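Local coordinates for protein transcriptional regulator, PadR family (Enterococcus faecalis, PDB 3HHH) that probably acts as a PadR-family transcriptional regulator, binding DNA through a winged-helix domain to control gene expression, at residues A20-K25 with Y78-S83. Sequence-based numbering, arbitrary orientation.
Sequences AIIQRK and YRLTSS
Tyr-78 meets Ile-22 through its CB, which lies 4.1 Å from Ile-22 CD1; neither face nor edge of its ring takes part, since the ring runs on into the core, toward Leu-53 and Glu-57 of helix 46-58 and Ala-64 of the neighbouring strand. The amide of Gln-23, the other flat group, likewise turns away from residues 78-80, the end of strand 74-80, its NE2 hydrogen-bonding Glu-85 OE1, while the methylenes behind it carry the contact. Leu-80 CD1 sits 3.3 Å from Gln-23 CB and 3.5 Å from Gln-23 CG. A long polar residue suits this exposed border: apolar stem against leucine, amide bound beyond it. Beta-branched Ile-22 fills the interior side, its two arms meeting Tyr-78 CB and the strand backbone at once. With CG1 beside the backbone N (chi1 -64°), CG2 is left anti to it, and that methyl rests 3.5 Å from Arg-79 CA and 3.9 Å from Leu-80 CD2. The forked end of Leu-80 thus gives one methyl to each helix residue. Arg-79 CB leaves the backbone away from the helix, and its NH1 forms a salt bridge with Glu-65 OE1. The axes of residues 20-24 and 78-80 cross at 95°, 6.9 Å apart at closest approach. A first long helix backed by the returning wing strand is characteristic of the winged helix-turn-helix fold of PadR regulators.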
loop_
_atom_site.group_PDB
_atom_site.type_symbol
_atom_site.label_atom_id
_atom_site.label_comp_id
_atom_site.label_asym_id
_atom_site.label_seq_id
_atom_site.Cartn_x
_atom_site.Cartn_y
_atom_site.Cartn_z
ATOM N N ALA B 20 3.967 12.415 7.307
ATOM C CA ALA B 20 3.726 12.300 8.746
ATOM C C ALA B 20 4.955 12.664 9.568
ATOM O O ALA B 20 4.866 13.472 10.498
ATOM C CB ALA B 20 3.272 10.890 9.090
ATOM N N ILE B 21 6.096 12.069 9.221
ATOM C CA ILE B 21 7.350 12.319 9.938
ATOM C C ILE B 21 7.762 13.792 9.862
ATOM O O ILE B 21 8.144 14.384 10.872
ATOM C CB ILE B 21 8.496 11.434 9.410
ATOM C CG1 ILE B 21 8.245 9.968 9.770
ATOM C CG2 ILE B 21 9.830 11.873 9.993
ATOM C CD1 ILE B 21 9.085 8.993 8.967
ATOM N N ILE B 22 7.666 14.381 8.675
ATOM C CA ILE B 22 8.015 15.792 8.479
ATOM C C ILE B 22 7.102 16.731 9.296
ATOM O O ILE B 22 7.568 17.743 9.837
ATOM C CB ILE B 22 7.976 16.183 6.977
ATOM C CG1 ILE B 22 9.037 15.403 6.179
ATOM C CG2 ILE B 22 8.214 17.667 6.799
ATOM C CD1 ILE B 22 8.845 15.463 4.665
ATOM N N GLN B 23 5.816 16.389 9.391
ATOM C CA GLN B 23 4.855 17.175 10.184
ATOM C C GLN B 23 5.270 17.282 11.649
ATOM O O GLN B 23 5.124 18.331 12.271
ATOM C CB GLN B 23 3.462 16.543 10.131
ATOM C CG GLN B 23 2.339 17.469 10.612
ATOM C CD GLN B 23 1.084 16.716 11.026
ATOM O OE1 GLN B 23 1.155 15.687 11.701
ATOM N NE2 GLN B 23 -0.073 17.231 10.627
ATOM N N ARG B 24 5.784 16.181 12.185
ATOM C CA ARG B 24 6.127 16.082 13.598
ATOM C C ARG B 24 7.358 16.926 13.921
ATOM O O ARG B 24 7.380 17.640 14.927
ATOM C CB ARG B 24 6.394 14.620 13.963
ATOM C CG ARG B 24 5.610 14.112 15.161
ATOM C CD ARG B 24 6.125 12.748 15.602
ATOM N NE ARG B 24 6.175 11.792 14.488
ATOM C CZ ARG B 24 6.738 10.583 14.536
ATOM N NH1 ARG B 24 7.308 10.131 15.652
ATOM N NH2 ARG B 24 6.718 9.811 13.454
ATOM N N LYS B 25 8.372 16.839 13.061
ATOM C CA LYS B 25 9.639 17.537 13.269
ATOM C C LYS B 25 10.295 17.908 11.933
ATOM O O LYS B 25 10.278 17.117 10.985
ATOM C CB LYS B 25 10.592 16.644 14.073
ATOM C CG LYS B 25 11.799 17.373 14.673
ATOM C CD LYS B 25 12.915 16.394 15.034
ATOM C CE LYS B 25 14.018 17.067 15.839
ATOM N NZ LYS B 25 15.059 16.090 16.286
ATOM N N TYR B 78 13.385 19.693 5.781
ATOM C CA TYR B 78 12.033 19.764 5.216
ATOM C C TYR B 78 10.971 20.180 6.233
ATOM O O TYR B 78 11.124 19.965 7.434
ATOM C CB TYR B 78 11.633 18.406 4.627
ATOM C CG TYR B 78 12.487 17.954 3.469
ATOM C CD1 TYR B 78 12.101 18.201 2.153
ATOM C CD2 TYR B 78 13.681 17.272 3.686
ATOM C CE1 TYR B 78 12.886 17.782 1.084
ATOM C CE2 TYR B 78 14.473 16.850 2.624
ATOM C CZ TYR B 78 14.070 17.105 1.327
ATOM O OH TYR B 78 14.857 16.684 0.279
ATOM N N ARG B 79 9.888 20.765 5.729
ATOM C CA ARG B 79 8.713 21.073 6.538
ATOM C C ARG B 79 7.472 21.095 5.649
ATOM O O ARG B 79 7.555 21.403 4.459
ATOM C CB ARG B 79 8.878 22.409 7.275
ATOM C CG ARG B 79 9.164 23.611 6.375
ATOM C CD ARG B 79 9.541 24.849 7.183
ATOM N NE ARG B 79 9.947 25.970 6.324
ATOM C CZ ARG B 79 11.199 26.250 5.947
ATOM N NH1 ARG B 79 12.226 25.500 6.341
ATOM N NH2 ARG B 79 11.430 27.300 5.161
ATOM N N LEU B 80 6.326 20.756 6.229
ATOM C CA LEU B 80 5.076 20.687 5.478
ATOM C C LEU B 80 4.546 22.071 5.126
ATOM O O LEU B 80 4.580 22.988 5.945
ATOM C CB LEU B 80 4.007 19.938 6.276
ATOM C CG LEU B 80 4.243 18.453 6.551
ATOM C CD1 LEU B 80 2.987 17.854 7.159
ATOM C CD2 LEU B 80 4.641 17.702 5.281
ATOM N N THR B 81 4.059 22.209 3.899
ATOM C CA THR B 81 3.296 23.381 3.500
ATOM C C THR B 81 1.866 23.199 4.006
ATOM O O THR B 81 1.536 22.166 4.588
ATOM C CB THR B 81 3.281 23.536 1.969
ATOM O OG1 THR B 81 2.718 22.356 1.374
ATOM C CG2 THR B 81 4.687 23.736 1.439
ATOM N N SER B 82 1.019 24.198 3.786
ATOM C CA SER B 82 -0.399 24.076 4.119
ATOM C C SER B 82 -1.069 23.010 3.249
ATOM O O SER B 82 -1.901 22.237 3.732
ATOM C CB SER B 82 -1.109 25.420 3.956
ATOM O OG SER B 82 -0.650 26.347 4.923
ATOM N N SER B 83 -0.702 22.979 1.969
ATOM C CA SER B 83 -1.207 21.978 1.038
ATOM C C SER B 83 -0.725 20.588 1.439
ATOM O O SER B 83 -1.461 19.612 1.312
ATOM C CB SER B 83 -0.754 22.295 -0.390
ATOM O OG SER B 83 0.656 22.196 -0.516
#